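Local coordinates for uncharacterized protein (Bacteroides cellulosilyticus, PDB 5JVK) that probably hydrolyses O-glycosidic bonds as an endo-acting family 39 glycoside hydrolase of a gut symbiont, at residues 41-45 and 46-50; 350-353 and 354-358. One frame throughout, in Å; residues are numbered along the deposited sequence.

Contact 1 of 2, residues 41-45 and 46-50; sequences KLVRY and GDNLT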
# COMPACT_ATOMS: atom_id res chain seq x y z
N LYS A 41 -12.33 -27.59 -1.60
CA LYS A 41 -11.70 -27.45 -2.91
C LYS A 41 -11.04 -26.08 -3.00
O LYS A 41 -11.71 -25.06 -2.81
CB LYS A 41 -12.74 -27.57 -4.02
CG LYS A 41 -13.21 -28.99 -4.30
CD LYS A 41 -14.28 -29.03 -5.38
CE LYS A 41 -13.70 -28.87 -6.78
NZ LYS A 41 -14.75 -28.54 -7.79
N LEU A 42 -9.73 -26.05 -3.28
CA LEU A 42 -9.00 -24.81 -3.54
C LEU A 42 -8.79 -24.69 -5.04
O LEU A 42 -8.04 -25.46 -5.62
CB LEU A 42 -7.65 -24.80 -2.83
CG LEU A 42 -7.67 -24.60 -1.32
CD1 LEU A 42 -6.33 -24.97 -0.71
CD2 LEU A 42 -8.05 -23.17 -0.96
N VAL A 43 -9.46 -23.70 -5.66
CA VAL A 43 -9.44 -23.50 -7.11
C VAL A 43 -8.72 -22.19 -7.46
O VAL A 43 -9.13 -21.12 -7.03
CB VAL A 43 -10.88 -23.44 -7.68
CG1 VAL A 43 -10.86 -23.50 -9.20
CG2 VAL A 43 -11.73 -24.56 -7.10
N ARG A 44 -7.65 -22.30 -8.25
CA ARG A 44 -6.80 -21.16 -8.59
C ARG A 44 -7.45 -20.24 -9.63
O ARG A 44 -8.15 -20.71 -10.52
CB ARG A 44 -5.45 -21.65 -9.13
CG ARG A 44 -4.42 -20.54 -9.33
CD ARG A 44 -2.99 -21.06 -9.37
NE ARG A 44 -2.70 -21.85 -10.57
CZ ARG A 44 -1.50 -22.35 -10.87
NH1 ARG A 44 -0.46 -22.18 -10.07
NH2 ARG A 44 -1.34 -23.05 -11.99
N TYR A 45 -7.21 -18.93 -9.50
CA TYR A 45 -7.71 -17.94 -10.46
C TYR A 45 -7.10 -18.20 -11.85
O TYR A 45 -5.93 -18.56 -11.96
CB TYR A 45 -7.41 -16.51 -9.97
CG TYR A 45 -7.81 -15.39 -10.91
CD1 TYR A 45 -7.03 -15.06 -12.02
CD2 TYR A 45 -8.96 -14.64 -10.66
CE1 TYR A 45 -7.40 -14.03 -12.87
CE2 TYR A 45 -9.33 -13.61 -11.51
CZ TYR A 45 -8.55 -13.31 -12.61
OH TYR A 45 -8.91 -12.29 -13.46
N GLY A 46 -7.92 -18.02 -12.88
CA GLY A 46 -7.47 -18.10 -14.27
C GLY A 46 -7.54 -19.49 -14.89
O GLY A 46 -8.30 -19.70 -15.83
N ASP A 47 -6.74 -20.41 -14.37
CA ASP A 47 -6.61 -21.77 -14.94
C ASP A 47 -7.30 -22.88 -14.13
O ASP A 47 -7.28 -24.04 -14.54
CB ASP A 47 -5.12 -22.11 -15.15
CG ASP A 47 -4.35 -22.32 -13.85
OD1 ASP A 47 -4.75 -21.77 -12.80
OD2 ASP A 47 -3.32 -23.03 -13.89
N ASN A 48 -7.90 -22.52 -12.99
CA ASN A 48 -8.68 -23.45 -12.16
C ASN A 48 -7.92 -24.69 -11.68
O ASN A 48 -8.50 -25.77 -11.55
CB ASN A 48 -9.99 -23.86 -12.87
CG ASN A 48 -10.82 -22.67 -13.32
OD1 ASN A 48 -11.31 -22.65 -14.44
ND2 ASN A 48 -10.99 -21.68 -12.45
N LEU A 49 -6.62 -24.54 -11.41
CA LEU A 49 -5.84 -25.60 -10.76
C LEU A 49 -6.48 -25.89 -9.41
O LEU A 49 -6.60 -24.99 -8.57
CB LEU A 49 -4.37 -25.17 -10.59
CG LEU A 49 -3.40 -26.19 -9.97
CD1 LEU A 49 -3.26 -27.41 -10.87
CD2 LEU A 49 -2.05 -25.55 -9.72
N THR A 50 -6.89 -27.14 -9.21
CA THR A 50 -7.72 -27.53 -8.07
C THR A 50 -6.97 -28.48 -7.13
O THR A 50 -6.23 -29.36 -7.59
CB THR A 50 -9.03 -28.19 -8.54
OG1 THR A 50 -9.72 -27.28 -9.41
CG2 THR A 50 -9.94 -28.53 -7.36
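R44 lays its guanidinium group against L49, whose CD2 methyl sits over the centre of one face, 3.4 Å from R44 CZ. At the edge of the same group, the D47 carboxylate is gripped side-on by two nitrogens: R44 NE reaches D47 OD1 at 3.0 Å and R44 NH2 reaches D47 OD2 at 2.7 Å. Both oxygens use their syn lone pairs, and the two flat groups are only 25° from coplanar, a bidentate salt bridge. The R44 chain leaves with CG anti to the backbone N (chi1 -172°) and turns only at chi3 (69°), which brings NE and NH2 onto the carboxylate. The backbone closes the beta hairpin joining strands 37-44 and 50-55: R44 N donates to L49 O at 2.9 Å, and N48 N returns a weak bond to R44 O. On the sheet face that carries them, V43 and T50 lie side by side as a non-hydrogen-bonded pair, with V43 CG1 3.7 Å from N48 CA, while T50 OG1 bonds back to N48 O at 2.9 Å. R44 NH1 forms a salt bridge to E67 OE1 and a hydrogen bond to L68 O. The arginine's positive charge is thus shared between two carboxylates, and bonds on NE, NH1 and NH2 probably keep the guanidinium from turning.

Contact 2 of 2, residues 350-353 and 354-358; sequences DIEQ and AAYLA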
# COMPACT_ATOMS: atom_id res chain seq x y z
N ASP A 350 -12.03 -6.21 -9.33
CA ASP A 350 -11.02 -6.68 -8.37
C ASP A 350 -9.67 -6.92 -9.05
O ASP A 350 -8.63 -6.59 -8.50
CB ASP A 350 -11.46 -7.99 -7.70
CG ASP A 350 -12.44 -7.78 -6.55
OD1 ASP A 350 -12.58 -6.65 -6.04
OD2 ASP A 350 -13.07 -8.79 -6.14
N ILE A 351 -9.70 -7.48 -10.26
CA ILE A 351 -8.49 -7.81 -10.99
C ILE A 351 -7.77 -6.55 -11.52
O ILE A 351 -6.54 -6.54 -11.63
CB ILE A 351 -8.77 -8.83 -12.13
CG1 ILE A 351 -7.48 -9.56 -12.53
CG2 ILE A 351 -9.42 -8.18 -13.35
CD1 ILE A 351 -6.94 -10.50 -11.47
N GLU A 352 -8.54 -5.50 -11.82
CA GLU A 352 -7.97 -4.20 -12.18
C GLU A 352 -7.24 -3.56 -10.99
O GLU A 352 -6.12 -3.08 -11.14
CB GLU A 352 -9.04 -3.25 -12.74
CG GLU A 352 -9.51 -3.63 -14.14
CD GLU A 352 -10.70 -2.82 -14.65
OE1 GLU A 352 -11.41 -2.18 -13.83
OE2 GLU A 352 -10.94 -2.84 -15.87
N GLN A 353 -7.88 -3.59 -9.82
CA GLN A 353 -7.28 -3.11 -8.57
C GLN A 353 -5.93 -3.80 -8.30
O GLN A 353 -4.96 -3.15 -7.91
CB GLN A 353 -8.22 -3.33 -7.37
CG GLN A 353 -7.81 -2.59 -6.10
CD GLN A 353 -8.38 -3.17 -4.81
OE1 GLN A 353 -8.58 -4.38 -4.69
NE2 GLN A 353 -8.63 -2.31 -3.83
N ALA A 354 -5.89 -5.12 -8.51
CA ALA A 354 -4.67 -5.89 -8.35
C ALA A 354 -3.61 -5.49 -9.38
O ALA A 354 -2.47 -5.20 -9.02
CB ALA A 354 -4.97 -7.38 -8.47
N ALA A 355 -4.01 -5.46 -10.64
CA ALA A 355 -3.13 -5.05 -11.74
C ALA A 355 -2.53 -3.66 -11.50
O ALA A 355 -1.32 -3.47 -11.67
CB ALA A 355 -3.87 -5.08 -13.06
N TYR A 356 -3.36 -2.71 -11.08
CA TYR A 356 -2.92 -1.33 -10.88
C TYR A 356 -2.04 -1.16 -9.64
O TYR A 356 -1.19 -0.27 -9.61
CB TYR A 356 -4.11 -0.36 -10.83
CG TYR A 356 -4.98 -0.32 -12.09
CD1 TYR A 356 -4.54 -0.83 -13.32
CD2 TYR A 356 -6.23 0.28 -12.06
CE1 TYR A 356 -5.33 -0.78 -14.45
CE2 TYR A 356 -7.03 0.35 -13.19
CZ TYR A 356 -6.58 -0.19 -14.38
OH TYR A 356 -7.36 -0.13 -15.52
N LEU A 357 -2.24 -2.01 -8.63
CA LEU A 357 -1.36 -2.03 -7.46
C LEU A 357 0.06 -2.41 -7.85
O LEU A 357 1.01 -1.70 -7.52
CB LEU A 357 -1.89 -2.99 -6.39
CG LEU A 357 -1.17 -2.98 -5.03
CD1 LEU A 357 -2.15 -3.30 -3.91
CD2 LEU A 357 0.01 -3.95 -4.96
N ALA A 358 0.21 -3.53 -8.56
CA ALA A 358 1.52 -3.99 -9.02
C ALA A 358 2.17 -2.96 -9.93
O ALA A 358 3.36 -2.66 -9.79
CB ALA A 358 1.38 -5.32 -9.76
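Helix 350-366 is the helical arm of a beta-alpha-beta unit in the (beta/alpha)8 barrel, between strands 335-341 and 373-375, and its first turns are joined by regular i to i+4 backbone bonds. A354 N donates to D350 O, A355 N to I351 O, and L357 N to Q353 O. The bond from Y356 N to E352 O is the shortest of the set at 2.8 Å. That same carbonyl oxygen also faces the Y356 ring, 3.1 Å from Y356 CG and nearer that side of the ring than its centre. Because CG lies anti to the carbonyl carbon (chi1 -60°), the ring folds back along the helix over the preceding turn, where Y356 CE2 also touches E352 CB at 4.1 Å. The Y356 and W343 rings meet edge-to-face. Replacing Y356 by an alanine would probably uncover the E352 carbonyl and leave W343 without its aromatic mate. On another flank, A354 packs on P403 and A407 of helix 403-415. The Q353 amide is held by S404 OG at OE1 and by the W343 and G393 carbonyls at NE2. Round the helix from them, the methyl carbon A355 CB lies 3.4 Å from I351 O.

How the contacts relate
The two contacts belong to different domains and come in series along the chain, contact 1 well before contact 2, with their centres about 19 Å apart. Contact 1 is the turn between strands 37-44 and 50-55 of the N-terminal beta domain; contact 2 is the start of helix 350-366, on the outside of the eight-stranded parallel barrel. They nevertheless meet: Y45 OH comes to 3.2 Å from I351 CG1, so the tyrosine at the hairpin end packs on the helix. W471, which stacks edge-to-face on Y45, and L492, which touches I351, come from the C-terminal beta region. Parts of all three regions therefore converge here, joining the N-terminal beta domain to the barrel.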